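Local coordinates for pantothenate kinase (Coxiella burnetii, PDB 3TQC), which catalyses the ATP-dependent phosphorylation of (R)-pantothenate to (R)-4'-phosphopantothenate, the first step of coenzyme A biosynthesis, at residues P92-V103 / F226-A235; D121-T130 / P197-I207. One frame throughout, in Å; residues are numbered along the deposited sequence.

Overall arrangement
After an N-terminal strand (16-20) and the long helix 52-84, the chain lays down strand 93-99, runs through the nucleotide-binding loop into helix 105-116, and reaches strand 125-129. After about 70 residues of helices and a small antiparallel sheet, strand 199-203 returns beside 125-129 and closes interaction 2. Strand 229-234 then pairs with 93-99 and closes interaction 1, so the smaller loop lies wholly within the larger one. The two contacts share one parallel block of the central sheet, in the order 229-234, 93-99, 199-203, 125-129. Strand 199-203 bonds on to 93-99, with I97 N 2.7 Å from L202 O, and interaction 2 therefore continues interaction 1 toward the sheet edge.

Interaction 1. Residues P92-V103 / F226-A235; sequences PYIIGIAGSVAV and FFDFSLFVDA. With ADP (adenosine-5'-diphosphate), chain D.
Tightest at the middle of this strand pair are I95 and L231: I95 CG2 presses on L231 CD1 at 3.3 Å, closer than usual for two carbons. Beneath them the parallel backbones are bonded at short range, G96 taking part twice, through its N to F229 O at 2.6 Å and through its O from L231 N. The bonds from A98 N to L231 O and from V233 N to A98 O carry the pairing on. On the face that carries the A98 side chain, the F232 ring lies under G99 CA, 4.1 Å from its centroid, a CH-pi contact.

At the start of the strands D228 does two jobs. Its CB sits over one face of the Y93 ring, with the carboxylate stacked at 21° to the ring plane, while OD2 receives I94 N at 2.9 Å in a nearly straight bond (175°) on its anti side. OD2 also forms a salt bridge with K168.

This is the central strand pair of a P-loop kinase: beyond G99 strand 93-99 turns into the Walker A loop, where A102 N donates to O3B of ADP. G104, K105, S106, T107 and R247 also hydrogen-bond to the nucleotide.

Here the pairing slackens. The strands diverge, and a water fills in, accepting from S100 N and donating to V233 O, each at 2.7 Å. V103 still reaches back, its CG2, anti to the backbone N, lying 3.8 Å from V233 CG1; past it, partly exposed A235 comes no nearer to V103 than 4.3 Å, from CB to CG2.

Interaction 2. Residues D121-T130 / P197-I207; sequences DHPNVEVITT and PDIVILEGLNI
N124 and D198 lock the start of this pair from both directions. N124 O accepts from both D198 N and I199 N, and D198 OD2 takes N124 N on its anti lone pair at 3.1 Å. From there the hydrogen bonds of a parallel strand pair run on to T130 N, which reaches E203 O at 2.6 Å.

Around this backbone, V125 CG1 packs 3.9 Å from I199 CG2, the two side chains running alongside each other. I199 CD1 covers one face of the H122 ring, 3.8 Å from its centroid. On the other face of the sheet I128 CG2 meets L202 CD1 at 3.5 Å, and CG of partly exposed E126 rests on P197 CG.

Further out, K90 takes D198 OD1 in a salt bridge and S67 holds H122 NE2. At the C-terminal end, a chi1 of 50° and a bend at chi2 bring E203 OE2 to a bond with S109 OG of helix 105-116, which follows the P-loop. At their nearest atoms the E203 side chain is about 4 Å from that of S106 and about 5 Å from ADP. The S109 bond fixes the carboxylate beside the phosphate-binding loop, consistent with a place in the active-site wall.

Interaction 1. Residues P92-V103 / F226-A235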
loop_
_atom_site.group_PDB
_atom_site.type_symbol
_atom_site.label_atom_id
_atom_site.label_comp_id
_atom_site.label_asym_id
_atom_site.label_seq_id
_atom_site.Cartn_x
_atom_site.Cartn_y
_atom_site.Cartn_z
ATOM N N PRO B 92 15.672 -6.203 -0.031
ATOM C CA PRO B 92 15.147 -6.821 -1.245
ATOM C C PRO B 92 13.894 -6.131 -1.762
ATOM O O PRO B 92 13.124 -5.543 -1.005
ATOM C CB PRO B 92 14.819 -8.258 -0.802
ATOM C CG PRO B 92 15.608 -8.472 0.456
ATOM C CD PRO B 92 15.543 -7.103 1.122
ATOM N N TYR B 93 13.729 -6.190 -3.065
ATOM C CA TYR B 93 12.508 -5.788 -3.706
ATOM C C TYR B 93 11.555 -6.972 -3.577
ATOM O O TYR B 93 11.935 -8.081 -3.906
ATOM C CB TYR B 93 12.785 -5.477 -5.170
ATOM C CG TYR B 93 11.657 -4.757 -5.836
ATOM C CD1 TYR B 93 11.624 -3.381 -5.877
ATOM C CD2 TYR B 93 10.617 -5.460 -6.439
ATOM C CE1 TYR B 93 10.588 -2.722 -6.482
ATOM C CE2 TYR B 93 9.578 -4.813 -7.029
ATOM C CZ TYR B 93 9.572 -3.440 -7.068
ATOM O OH TYR B 93 8.528 -2.783 -7.669
ATOM N N ILE B 94 10.346 -6.749 -3.076
ATOM C CA ILE B 94 9.410 -7.845 -2.848
ATOM C C ILE B 94 8.198 -7.710 -3.740
ATOM O O ILE B 94 7.518 -6.686 -3.715
ATOM C CB ILE B 94 8.938 -7.913 -1.403
ATOM C CG1 ILE B 94 10.135 -8.023 -0.449
ATOM C CG2 ILE B 94 8.017 -9.099 -1.220
ATOM C CD1 ILE B 94 9.766 -8.548 0.941
ATOM N N ILE B 95 7.932 -8.757 -4.512
ATOM C CA ILE B 95 6.824 -8.785 -5.439
ATOM C C ILE B 95 5.765 -9.749 -4.896
ATOM O O ILE B 95 6.057 -10.911 -4.639
ATOM C CB ILE B 95 7.282 -9.262 -6.821
ATOM C CG1 ILE B 95 8.299 -8.285 -7.419
ATOM C CG2 ILE B 95 6.099 -9.418 -7.779
ATOM C CD1 ILE B 95 9.064 -8.880 -8.643
ATOM N N GLY B 96 4.544 -9.266 -4.729
ATOM C CA GLY B 96 3.461 -10.071 -4.192
ATOM C C GLY B 96 2.729 -10.772 -5.310
ATOM O O GLY B 96 2.521 -10.195 -6.374
ATOM N N ILE B 97 2.366 -12.036 -5.095
ATOM C CA ILE B 97 1.506 -12.731 -6.033
ATOM C C ILE B 97 0.313 -13.287 -5.286
ATOM O O ILE B 97 0.461 -14.117 -4.381
ATOM C CB ILE B 97 2.220 -13.851 -6.752
ATOM C CG1 ILE B 97 3.448 -13.338 -7.494
ATOM C CG2 ILE B 97 1.280 -14.506 -7.783
ATOM C CD1 ILE B 97 4.091 -14.429 -8.301
ATOM N N ALA B 98 -0.869 -12.803 -5.648
ATOM C CA ALA B 98 -2.111 -13.166 -4.979
ATOM C C ALA B 98 -3.068 -13.775 -6.008
ATOM O O ALA B 98 -2.820 -13.719 -7.209
ATOM C CB ALA B 98 -2.722 -11.938 -4.343
ATOM N N GLY B 99 -4.158 -14.349 -5.531
ATOM C CA GLY B 99 -5.123 -15.003 -6.379
ATOM C C GLY B 99 -5.739 -16.178 -5.641
ATOM O O GLY B 99 -5.259 -16.567 -4.578
ATOM N N SER B 100 -6.818 -16.719 -6.217
ATOM C CA SER B 100 -7.551 -17.837 -5.646
ATOM C C SER B 100 -6.672 -19.044 -5.452
ATOM O O SER B 100 -5.640 -19.182 -6.107
ATOM C CB SER B 100 -8.681 -18.244 -6.587
ATOM O OG SER B 100 -9.239 -19.500 -6.237
ATOM N N VAL B 101 -7.112 -19.940 -4.580
ATOM C CA VAL B 101 -6.583 -21.284 -4.561
ATOM C C VAL B 101 -6.736 -21.859 -5.980
ATOM O O VAL B 101 -7.782 -21.704 -6.601
ATOM C CB VAL B 101 -7.362 -22.192 -3.555
ATOM C CG1 VAL B 101 -6.835 -23.651 -3.591
ATOM C CG2 VAL B 101 -7.326 -21.612 -2.121
ATOM N N ALA B 102 -5.678 -22.493 -6.481
ATOM C CA ALA B 102 -5.685 -23.203 -7.767
ATOM C C ALA B 102 -5.702 -22.311 -9.008
ATOM O O ALA B 102 -5.932 -22.797 -10.110
ATOM C CB ALA B 102 -6.829 -24.196 -7.824
ATOM N N VAL B 103 -5.464 -21.018 -8.844
ATOM C CA VAL B 103 -5.481 -20.106 -9.975
ATOM C C VAL B 103 -4.119 -20.113 -10.674
ATOM O O VAL B 103 -3.991 -19.720 -11.825
ATOM C CB VAL B 103 -5.874 -18.683 -9.535
ATOM C CG1 VAL B 103 -4.706 -17.971 -8.901
ATOM C CG2 VAL B 103 -6.400 -17.886 -10.721
ATOM N N PHE B 226 4.960 -4.285 3.257
ATOM C CA PHE B 226 6.289 -4.866 3.128
ATOM C C PHE B 226 6.636 -5.321 1.735
ATOM O O PHE B 226 7.720 -5.892 1.506
ATOM C CB PHE B 226 6.448 -6.013 4.098
ATOM C CG PHE B 226 6.419 -5.579 5.499
ATOM C CD1 PHE B 226 5.302 -5.780 6.274
ATOM C CD2 PHE B 226 7.497 -4.905 6.035
ATOM C CE1 PHE B 226 5.272 -5.351 7.582
ATOM C CE2 PHE B 226 7.476 -4.465 7.324
ATOM C CZ PHE B 226 6.358 -4.693 8.110
ATOM N N PHE B 227 5.768 -5.054 0.779
ATOM C CA PHE B 227 6.130 -5.331 -0.595
ATOM C C PHE B 227 6.010 -4.117 -1.485
ATOM O O PHE B 227 5.396 -3.114 -1.128
ATOM C CB PHE B 227 5.418 -6.593 -1.151
ATOM C CG PHE B 227 3.922 -6.507 -1.271
ATOM C CD1 PHE B 227 3.306 -5.510 -2.016
ATOM C CD2 PHE B 227 3.129 -7.493 -0.717
ATOM C CE1 PHE B 227 1.899 -5.481 -2.182
ATOM C CE2 PHE B 227 1.729 -7.467 -0.855
ATOM C CZ PHE B 227 1.119 -6.462 -1.594
ATOM N N ASP B 228 6.628 -4.225 -2.651
ATOM C CA ASP B 228 6.797 -3.105 -3.555
ATOM C C ASP B 228 5.860 -3.138 -4.760
ATOM O O ASP B 228 5.545 -2.110 -5.353
ATOM C CB ASP B 228 8.247 -3.129 -4.023
ATOM C CG ASP B 228 9.205 -2.999 -2.874
ATOM O OD1 ASP B 228 9.424 -1.839 -2.472
ATOM O OD2 ASP B 228 9.706 -4.030 -2.361
ATOM N N PHE B 229 5.421 -4.333 -5.116
ATOM C CA PHE B 229 4.669 -4.557 -6.329
ATOM C C PHE B 229 3.858 -5.812 -6.114
ATOM O O PHE B 229 4.329 -6.744 -5.472
ATOM C CB PHE B 229 5.649 -4.769 -7.465
ATOM C CG PHE B 229 5.032 -4.739 -8.823
ATOM C CD1 PHE B 229 5.125 -3.608 -9.611
ATOM C CD2 PHE B 229 4.395 -5.856 -9.334
ATOM C CE1 PHE B 229 4.554 -3.586 -10.894
ATOM C CE2 PHE B 229 3.827 -5.842 -10.595
ATOM C CZ PHE B 229 3.903 -4.714 -11.374
ATOM N N SER B 230 2.652 -5.861 -6.647
ATOM C CA SER B 230 1.853 -7.075 -6.532
ATOM C C SER B 230 1.174 -7.417 -7.829
ATOM O O SER B 230 0.742 -6.529 -8.565
ATOM C CB SER B 230 0.803 -6.924 -5.443
ATOM O OG SER B 230 0.034 -5.778 -5.695
ATOM N N LEU B 231 1.104 -8.720 -8.090
ATOM C CA LEU B 231 0.374 -9.293 -9.208
ATOM C C LEU B 231 -0.817 -9.994 -8.615
ATOM O O LEU B 231 -0.698 -10.640 -7.581
ATOM C CB LEU B 231 1.193 -10.364 -9.925
ATOM C CG LEU B 231 2.392 -10.035 -10.810
ATOM C CD1 LEU B 231 3.597 -9.618 -9.983
ATOM C CD2 LEU B 231 2.723 -11.262 -11.644
ATOM N N PHE B 232 -1.958 -9.898 -9.270
ATOM C CA PHE B 232 -3.095 -10.715 -8.900
ATOM C C PHE B 232 -3.388 -11.600 -10.107
ATOM O O PHE B 232 -3.520 -11.092 -11.208
ATOM C CB PHE B 232 -4.294 -9.859 -8.522
ATOM C CG PHE B 232 -5.482 -10.644 -8.013
ATOM C CD1 PHE B 232 -5.754 -10.714 -6.659
ATOM C CD2 PHE B 232 -6.344 -11.273 -8.896
ATOM C CE1 PHE B 232 -6.847 -11.410 -6.194
ATOM C CE2 PHE B 232 -7.435 -11.966 -8.444
ATOM C CZ PHE B 232 -7.684 -12.042 -7.078
ATOM N N VAL B 233 -3.432 -12.915 -9.898
ATOM C CA VAL B 233 -3.801 -13.847 -10.965
ATOM C C VAL B 233 -5.309 -14.133 -10.845
ATOM O O VAL B 233 -5.783 -14.531 -9.780
ATOM C CB VAL B 233 -2.976 -15.136 -10.885
ATOM C CG1 VAL B 233 -3.365 -16.089 -12.024
ATOM C CG2 VAL B 233 -1.465 -14.786 -10.905
ATOM N N ASP B 234 -6.043 -13.910 -11.932
ATOM C CA ASP B 234 -7.509 -13.876 -11.922
ATOM C C ASP B 234 -8.046 -14.817 -12.983
ATOM O O ASP B 234 -7.427 -15.027 -14.024
ATOM C CB ASP B 234 -7.996 -12.440 -12.211
ATOM C CG ASP B 234 -9.513 -12.248 -12.000
ATOM O OD1 ASP B 234 -10.089 -12.724 -10.988
ATOM O OD2 ASP B 234 -10.136 -11.571 -12.847
ATOM N N ALA B 235 -9.211 -15.367 -12.724
ATOM C CA ALA B 235 -9.910 -16.157 -13.714
ATOM C C ALA B 235 -11.324 -16.336 -13.212
ATOM O O ALA B 235 -11.601 -16.089 -12.030
ATOM C CB ALA B 235 -9.227 -17.507 -13.929
HETATM P PB ADP D . -2.002 -22.016 -6.719
HETATM O O1B ADP D . -0.543 -21.964 -6.391
HETATM O O2B ADP D . -2.615 -20.656 -6.930
HETATM O O3B ADP D . -2.834 -22.893 -5.810
HETATM P PA ADP D . -0.996 -23.648 -8.808
HETATM O O1A ADP D . 0.120 -22.703 -9.186
HETATM O O2A ADP D . -0.737 -24.857 -7.966
HETATM O O3A ADP D . -2.163 -22.791 -8.115
HETATM O "O5'" ADP D . -1.695 -24.153 -10.136
HETATM C "C5'" ADP D . -3.015 -24.666 -10.118
HETATM C "C4'" ADP D . -3.152 -25.743 -11.185
HETATM O "O4'" ADP D . -3.137 -25.157 -12.482
HETATM C "C3'" ADP D . -1.996 -26.721 -11.161
HETATM O "O3'" ADP D . -2.501 -28.017 -11.486
HETATM C "C2'" ADP D . -1.033 -26.228 -12.211
HETATM O "O2'" ADP D . -0.347 -27.301 -12.832
HETATM C "C1'" ADP D . -1.950 -25.531 -13.194
HETATM N N9 ADP D . -1.377 -24.311 -13.798
HETATM C C8 ADP D . -1.051 -23.193 -13.134
HETATM N N7 ADP D . -0.580 -22.251 -13.983
HETATM C C5 ADP D . -0.611 -22.785 -15.207
HETATM C C6 ADP D . -0.253 -22.297 -16.536
HETATM N N6 ADP D . 0.242 -21.041 -16.663
HETATM N N1 ADP D . -0.433 -23.141 -17.567
HETATM C C2 ADP D . -0.921 -24.393 -17.413
HETATM N N3 ADP D . -1.272 -24.894 -16.209
HETATM C C4 ADP D . -1.138 -24.136 -15.093
HETATM O O HOH W 1 -7.847 -15.445 -8.371
#

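Interaction 2. Residues D121-T130 / P197-I207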
loop_
_atom_site.group_PDB
_atom_site.type_symbol
_atom_site.label_atom_id
_atom_site.label_comp_id
_atom_site.label_asym_id
_atom_site.label_seq_id
_atom_site.Cartn_x
_atom_site.Cartn_y
_atom_site.Cartn_z
ATOM N N ASP B 121 21.502 -7.550 -12.504
ATOM C CA ASP B 121 21.228 -6.643 -11.381
ATOM C C ASP B 121 20.467 -7.321 -10.259
ATOM O O ASP B 121 20.402 -6.782 -9.166
ATOM C CB ASP B 121 20.449 -5.392 -11.817
ATOM C CG ASP B 121 21.328 -4.373 -12.537
ATOM O OD1 ASP B 121 22.567 -4.530 -12.519
ATOM O OD2 ASP B 121 20.775 -3.418 -13.126
ATOM N N HIS B 122 19.873 -8.478 -10.521
ATOM C CA HIS B 122 19.109 -9.153 -9.494
ATOM C C HIS B 122 19.013 -10.656 -9.690
ATOM O O HIS B 122 17.935 -11.208 -9.803
ATOM C CB HIS B 122 17.738 -8.499 -9.343
ATOM C CG HIS B 122 16.997 -8.310 -10.621
ATOM N ND1 HIS B 122 16.416 -9.355 -11.309
ATOM C CD2 HIS B 122 16.701 -7.188 -11.317
ATOM C CE1 HIS B 122 15.812 -8.883 -12.385
ATOM N NE2 HIS B 122 15.971 -7.572 -12.415
ATOM N N PRO B 123 20.169 -11.338 -9.692
ATOM C CA PRO B 123 20.191 -12.775 -9.939
ATOM C C PRO B 123 19.661 -13.598 -8.774
ATOM O O PRO B 123 19.340 -14.770 -8.966
ATOM C CB PRO B 123 21.682 -13.060 -10.124
ATOM C CG PRO B 123 22.336 -12.104 -9.211
ATOM C CD PRO B 123 21.498 -10.849 -9.280
ATOM N N ASN B 124 19.590 -13.004 -7.582
ATOM C CA ASN B 124 19.187 -13.745 -6.389
ATOM C C ASN B 124 17.718 -13.536 -6.109
ATOM O O ASN B 124 17.304 -12.465 -5.669
ATOM C CB ASN B 124 20.043 -13.354 -5.193
ATOM C CG ASN B 124 21.480 -13.778 -5.365
ATOM O OD1 ASN B 124 21.748 -14.838 -5.925
ATOM N ND2 ASN B 124 22.416 -12.954 -4.895
ATOM N N VAL B 125 16.926 -14.557 -6.411
ATOM C CA VAL B 125 15.485 -14.425 -6.326
ATOM C C VAL B 125 14.912 -15.540 -5.490
ATOM O O VAL B 125 15.201 -16.702 -5.742
ATOM C CB VAL B 125 14.854 -14.415 -7.724
ATOM C CG1 VAL B 125 13.360 -14.044 -7.642
ATOM C CG2 VAL B 125 15.607 -13.425 -8.606
ATOM N N GLU B 126 14.099 -15.177 -4.500
ATOM C CA GLU B 126 13.497 -16.159 -3.592
ATOM C C GLU B 126 11.998 -16.096 -3.590
ATOM O O GLU B 126 11.420 -15.040 -3.784
ATOM C CB GLU B 126 13.973 -15.956 -2.159
ATOM C CG GLU B 126 15.447 -16.109 -2.005
ATOM C CD GLU B 126 15.923 -17.543 -2.077
ATOM O OE1 GLU B 126 15.192 -18.446 -2.551
ATOM O OE2 GLU B 126 17.069 -17.774 -1.663
ATOM N N VAL B 127 11.375 -17.244 -3.351
ATOM C CA VAL B 127 9.933 -17.309 -3.265
ATOM C C VAL B 127 9.534 -17.662 -1.844
ATOM O O VAL B 127 10.065 -18.628 -1.257
ATOM C CB VAL B 127 9.378 -18.327 -4.252
ATOM C CG1 VAL B 127 7.886 -18.613 -3.980
ATOM C CG2 VAL B 127 9.582 -17.823 -5.670
ATOM N N ILE B 128 8.634 -16.852 -1.283
ATOM C CA ILE B 128 8.011 -17.140 0.006
ATOM C C ILE B 128 6.551 -17.446 -0.244
ATOM O O ILE B 128 5.837 -16.602 -0.774
ATOM C CB ILE B 128 8.024 -15.936 0.983
ATOM C CG1 ILE B 128 9.432 -15.487 1.296
ATOM C CG2 ILE B 128 7.301 -16.302 2.280
ATOM C CD1 ILE B 128 10.297 -16.612 1.615
ATOM N N THR B 129 6.107 -18.639 0.142
ATOM C CA THR B 129 4.688 -18.954 0.082
ATOM C C THR B 129 4.115 -18.654 1.442
ATOM O O THR B 129 4.686 -18.996 2.468
ATOM C CB THR B 129 4.367 -20.424 -0.356
ATOM O OG1 THR B 129 2.948 -20.641 -0.266
ATOM C CG2 THR B 129 5.062 -21.440 0.511
ATOM N N THR B 130 2.977 -17.994 1.437
ATOM C CA THR B 130 2.289 -17.646 2.656
ATOM C C THR B 130 1.713 -18.884 3.382
ATOM O O THR B 130 1.467 -18.833 4.585
ATOM C CB THR B 130 1.231 -16.570 2.333
ATOM O OG1 THR B 130 1.808 -15.255 2.544
ATOM C CG2 THR B 130 0.046 -16.730 3.150
ATOM N N PRO B 197 18.120 -11.695 -0.602
ATOM C CA PRO B 197 18.222 -11.819 -2.047
ATOM C C PRO B 197 17.885 -10.466 -2.660
ATOM O O PRO B 197 17.558 -9.519 -1.946
ATOM C CB PRO B 197 17.132 -12.820 -2.376
ATOM C CG PRO B 197 16.078 -12.539 -1.351
ATOM C CD PRO B 197 16.816 -12.188 -0.102
ATOM N N ASP B 198 17.961 -10.365 -3.971
ATOM C CA ASP B 198 17.637 -9.119 -4.619
ATOM C C ASP B 198 16.133 -8.974 -4.714
ATOM O O ASP B 198 15.604 -7.871 -4.664
ATOM C CB ASP B 198 18.266 -9.104 -6.004
ATOM C CG ASP B 198 19.759 -9.211 -5.939
ATOM O OD1 ASP B 198 20.370 -8.245 -5.406
ATOM O OD2 ASP B 198 20.299 -10.260 -6.386
ATOM N N ILE B 199 15.454 -10.107 -4.863
ATOM C CA ILE B 199 14.012 -10.132 -5.035
ATOM C C ILE B 199 13.416 -11.249 -4.205
ATOM O O ILE B 199 13.966 -12.363 -4.142
ATOM C CB ILE B 199 13.631 -10.348 -6.508
ATOM C CG1 ILE B 199 14.175 -9.194 -7.378
ATOM C CG2 ILE B 199 12.119 -10.525 -6.645
ATOM C CD1 ILE B 199 14.016 -9.429 -8.905
ATOM N N VAL B 200 12.307 -10.936 -3.535
ATOM C CA VAL B 200 11.509 -11.937 -2.880
ATOM C C VAL B 200 10.175 -11.944 -3.584
ATOM O O VAL B 200 9.545 -10.896 -3.746
ATOM C CB VAL B 200 11.292 -11.605 -1.389
ATOM C CG1 VAL B 200 10.320 -12.604 -0.761
ATOM C CG2 VAL B 200 12.641 -11.578 -0.652
ATOM N N ILE B 201 9.744 -13.110 -4.043
ATOM C CA ILE B 201 8.417 -13.229 -4.603
ATOM C C ILE B 201 7.576 -13.794 -3.482
ATOM O O ILE B 201 7.831 -14.889 -3.009
ATOM C CB ILE B 201 8.381 -14.140 -5.843
ATOM C CG1 ILE B 201 9.129 -13.485 -7.010
ATOM C CG2 ILE B 201 6.933 -14.449 -6.256
ATOM C CD1 ILE B 201 9.444 -14.431 -8.146
ATOM N N LEU B 202 6.582 -13.033 -3.046
ATOM C CA LEU B 202 5.724 -13.441 -1.937
ATOM C C LEU B 202 4.383 -13.896 -2.490
ATOM O O LEU B 202 3.605 -13.082 -2.974
ATOM C CB LEU B 202 5.544 -12.271 -0.967
ATOM C CG LEU B 202 4.683 -12.536 0.269
ATOM C CD1 LEU B 202 5.284 -13.650 1.121
ATOM C CD2 LEU B 202 4.502 -11.251 1.072
ATOM N N GLU B 203 4.119 -15.194 -2.456
ATOM C CA GLU B 203 2.845 -15.706 -2.958
ATOM C C GLU B 203 1.977 -16.201 -1.820
ATOM O O GLU B 203 2.465 -16.785 -0.855
ATOM C CB GLU B 203 3.035 -16.826 -3.985
ATOM C CG GLU B 203 3.963 -17.910 -3.531
ATOM C CD GLU B 203 3.513 -19.307 -3.914
ATOM O OE1 GLU B 203 2.379 -19.694 -3.560
ATOM O OE2 GLU B 203 4.332 -20.037 -4.514
ATOM N N GLY B 204 0.682 -15.942 -1.943
ATOM C CA GLY B 204 -0.315 -16.543 -1.075
ATOM C C GLY B 204 -1.678 -15.906 -1.257
ATOM O O GLY B 204 -1.798 -14.798 -1.768
ATOM N N LEU B 205 -2.692 -16.611 -0.784
ATOM C CA LEU B 205 -4.084 -16.144 -0.819
ATOM C C LEU B 205 -4.278 -14.725 -0.254
ATOM O O LEU B 205 -5.077 -13.947 -0.772
ATOM C CB LEU B 205 -4.973 -17.098 0.013
ATOM C CG LEU B 205 -4.907 -18.601 -0.274
ATOM C CD1 LEU B 205 -5.883 -19.381 0.599
ATOM C CD2 LEU B 205 -5.191 -18.871 -1.752
ATOM N N ASN B 206 -3.544 -14.411 0.808
ATOM C CA ASN B 206 -3.951 -13.365 1.749
ATOM C C ASN B 206 -3.123 -12.099 1.720
ATOM O O ASN B 206 -3.241 -11.281 2.623
ATOM C CB ASN B 206 -3.903 -13.925 3.169
ATOM C CG ASN B 206 -2.517 -14.479 3.541
ATOM O OD1 ASN B 206 -1.747 -14.865 2.670
ATOM N ND2 ASN B 206 -2.222 -14.542 4.835
ATOM N N ILE B 207 -2.272 -11.937 0.714
ATOM C CA ILE B 207 -1.245 -10.896 0.790
ATOM C C ILE B 207 -1.774 -9.488 0.582
ATOM O O ILE B 207 -1.071 -8.524 0.884
ATOM C CB ILE B 207 -0.100 -11.128 -0.188
ATOM C CG1 ILE B 207 -0.623 -11.217 -1.622
ATOM C CG2 ILE B 207 0.665 -12.353 0.222
ATOM C CD1 ILE B 207 0.442 -10.908 -2.666
#